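Alpha-glucosidase (Pseudoalteromonas sp. K8, PDB 5HQA) hydrolyses alpha-glucosides as a calcium-containing, chloride-activated glycoside hydrolase of family 97 and binds the inhibitor acarbose. Local coordinates at residues V108-E113 with P227-Q232. Numbering follows the deposited sequence.
Sequences VGFRYE and PWRTIQ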
loop_
_atom_site.group_PDB
_atom_site.type_symbol
_atom_site.label_atom_id
_atom_site.label_comp_id
_atom_site.label_asym_id
_atom_site.label_seq_id
_atom_site.Cartn_x
_atom_site.Cartn_y
_atom_site.Cartn_z
ATOM N N VAL A 108 -12.095 -2.411 -14.633
ATOM C CA VAL A 108 -13.119 -1.380 -14.738
ATOM C C VAL A 108 -13.213 -0.601 -13.435
ATOM O O VAL A 108 -13.016 -1.139 -12.340
ATOM C CB VAL A 108 -14.505 -1.961 -15.118
ATOM C CG1 VAL A 108 -14.389 -2.894 -16.304
ATOM C CG2 VAL A 108 -15.141 -2.665 -13.942
ATOM N N GLY A 109 -13.514 0.680 -13.565
ATOM C CA GLY A 109 -13.802 1.533 -12.422
ATOM C C GLY A 109 -15.161 2.173 -12.619
ATOM O O GLY A 109 -15.543 2.500 -13.747
ATOM N N PHE A 110 -15.904 2.334 -11.523
ATOM C CA PHE A 110 -17.153 3.086 -11.624
ATOM C C PHE A 110 -17.393 3.893 -10.355
ATOM O O PHE A 110 -16.917 3.544 -9.271
ATOM C CB PHE A 110 -18.373 2.179 -11.941
ATOM C CG PHE A 110 -18.705 1.163 -10.872
ATOM C CD1 PHE A 110 -19.597 1.470 -9.858
ATOM C CD2 PHE A 110 -18.150 -0.113 -10.914
ATOM C CE1 PHE A 110 -19.918 0.533 -8.878
ATOM C CE2 PHE A 110 -18.465 -1.060 -9.941
ATOM C CZ PHE A 110 -19.350 -0.732 -8.917
ATOM N N ARG A 111 -18.129 4.993 -10.507
ATOM C CA ARG A 111 -18.497 5.803 -9.355
ATOM C C ARG A 111 -19.862 6.414 -9.601
ATOM O O ARG A 111 -20.307 6.564 -10.741
ATOM C CB ARG A 111 -17.471 6.906 -9.068
ATOM C CG ARG A 111 -17.537 8.060 -10.054
ATOM C CD ARG A 111 -16.608 9.181 -9.639
ATOM N NE ARG A 111 -16.730 10.325 -10.536
ATOM C CZ ARG A 111 -15.885 11.347 -10.548
ATOM N NH1 ARG A 111 -14.852 11.371 -9.713
ATOM N NH2 ARG A 111 -16.070 12.344 -11.401
ATOM N N TYR A 112 -20.541 6.737 -8.507
ATOM C CA TYR A 112 -21.815 7.432 -8.577
ATOM C C TYR A 112 -21.567 8.926 -8.614
ATOM O O TYR A 112 -20.660 9.432 -7.947
ATOM C CB TYR A 112 -22.678 7.125 -7.365
ATOM C CG TYR A 112 -23.035 5.681 -7.117
ATOM C CD1 TYR A 112 -22.119 4.795 -6.547
ATOM C CD2 TYR A 112 -24.322 5.217 -7.388
ATOM C CE1 TYR A 112 -22.474 3.473 -6.272
ATOM C CE2 TYR A 112 -24.680 3.909 -7.126
ATOM C CZ TYR A 112 -23.758 3.043 -6.560
ATOM O OH TYR A 112 -24.143 1.748 -6.295
ATOM N N GLU A 113 -22.392 9.632 -9.375
ATOM C CA GLU A 113 -22.388 11.089 -9.394
ATOM C C GLU A 113 -23.824 11.530 -9.161
ATOM O O GLU A 113 -24.682 11.357 -10.032
ATOM C CB GLU A 113 -21.812 11.626 -10.709
ATOM C CG GLU A 113 -20.347 11.210 -10.875
ATOM C CD GLU A 113 -19.739 11.580 -12.220
ATOM O OE1 GLU A 113 -20.413 12.261 -13.027
ATOM O OE2 GLU A 113 -18.574 11.175 -12.466
ATOM N N PRO A 227 -16.196 7.620 -4.154
ATOM C CA PRO A 227 -14.931 7.158 -4.733
ATOM C C PRO A 227 -15.209 6.159 -5.845
ATOM O O PRO A 227 -16.325 5.667 -6.014
ATOM C CB PRO A 227 -14.204 6.498 -3.550
ATOM C CG PRO A 227 -14.889 7.052 -2.307
ATOM C CD PRO A 227 -16.318 7.272 -2.725
ATOM N N TRP A 228 -14.171 5.850 -6.614
ATOM C CA TRP A 228 -14.289 4.811 -7.626
ATOM C C TRP A 228 -14.297 3.433 -6.973
ATOM O O TRP A 228 -13.558 3.182 -6.023
ATOM C CB TRP A 228 -13.123 4.908 -8.612
ATOM C CG TRP A 228 -13.139 6.173 -9.401
ATOM C CD1 TRP A 228 -12.557 7.362 -9.066
ATOM C CD2 TRP A 228 -13.787 6.379 -10.664
ATOM N NE1 TRP A 228 -12.807 8.302 -10.048
ATOM C CE2 TRP A 228 -13.556 7.723 -11.038
ATOM C CE3 TRP A 228 -14.538 5.557 -11.513
ATOM C CZ2 TRP A 228 -14.046 8.263 -12.233
ATOM C CZ3 TRP A 228 -15.033 6.097 -12.704
ATOM C CH2 TRP A 228 -14.787 7.435 -13.047
ATOM N N ARG A 229 -15.148 2.546 -7.472
ATOM C CA ARG A 229 -15.089 1.122 -7.154
ATOM C C ARG A 229 -14.351 0.444 -8.300
ATOM O O ARG A 229 -14.672 0.701 -9.465
ATOM C CB ARG A 229 -16.492 0.533 -7.005
ATOM C CG ARG A 229 -17.211 0.890 -5.710
ATOM C CD ARG A 229 -17.686 2.350 -5.658
ATOM N NE ARG A 229 -18.143 2.692 -4.308
ATOM C CZ ARG A 229 -17.319 2.986 -3.302
ATOM N NH1 ARG A 229 -15.997 3.001 -3.493
ATOM N NH2 ARG A 229 -17.818 3.266 -2.102
ATOM N N THR A 230 -13.345 -0.380 -7.990
ATOM C CA THR A 230 -12.492 -0.932 -9.037
ATOM C C THR A 230 -12.575 -2.450 -9.064
ATOM O O THR A 230 -12.608 -3.104 -8.016
ATOM C CB THR A 230 -11.012 -0.497 -8.894
ATOM O OG1 THR A 230 -10.454 -1.010 -7.678
ATOM C CG2 THR A 230 -10.897 1.015 -8.877
ATOM N N ILE A 231 -12.606 -3.000 -10.278
ATOM C CA ILE A 231 -12.616 -4.440 -10.505
ATOM C C ILE A 231 -11.515 -4.733 -11.514
ATOM O O ILE A 231 -11.699 -4.527 -12.720
ATOM C CB ILE A 231 -13.971 -4.946 -11.010
ATOM C CG1 ILE A 231 -15.097 -4.484 -10.069
ATOM C CG2 ILE A 231 -13.938 -6.466 -11.128
ATOM C CD1 ILE A 231 -16.506 -4.731 -10.622
ATOM N N GLN A 232 -10.369 -5.205 -11.033
ATOM C CA GLN A 232 -9.312 -5.647 -11.931
ATOM C C GLN A 232 -9.602 -7.066 -12.388
ATOM O O GLN A 232 -10.048 -7.905 -11.598
ATOM C CB GLN A 232 -7.952 -5.593 -11.231
ATOM C CG GLN A 232 -7.497 -4.181 -10.892
ATOM C CD GLN A 232 -6.102 -4.153 -10.307
ATOM O OE1 GLN A 232 -5.899 -3.811 -9.135
ATOM N NE2 GLN A 232 -5.127 -4.501 -11.130
#
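V108 and I231 open an antiparallel pairing of strands 107-114 and 224-234, central neighbours in a large sheet of the N-terminal beta domain, whose sequence places it in the galactose mutarotase clan. They form a hydrogen-bonded pair: V108 N gives to I231 O at 2.9 Å, and V108 O takes a bond from I231 N. At G109, opposite T230 in a non-hydrogen-bonded pair, CA comes within 3.2 Å of R229 O in a CA-H...O contact. Because G109 has no side chain, the W228 indole can lie across the strand, its CE3 edge 3.6 Å from G109 C and the F110 amide N in the ring plane; a CB on G109 would come very close to CE3.

F110 returns to the hydrogen-bonded pattern with R229: F110 O accepts from R229 N at 2.7 Å, and R229 O from F110 N. The phenyl ring, on the face shared with V108 and I231, takes R229 CB over one side, 3.9 Å from its centroid, as a CH-pi contact. Beyond that, R229 bends at chi2 (73°) and carries its guanidinium to E128 and E186, which form salt bridges with this buried charge.

R111 points toward the partner strand and runs, extended from CG to NE, over the W228 indole: CG sits almost exactly above the centre of the six-membered ring, a CH-pi contact, and the guanidinium follows at only 23° to the ring plane. Shortening R111 to an alanine is likely to strip that indole face of the cover CG and CD give it and to take one arginine from E113 OE2, which R100 also meets in a salt bridge. E113 OE2 receives both R111 NE, at 2.8 Å, and R111 NH2, at 3.0 Å, each bond running in the guanidinium plane.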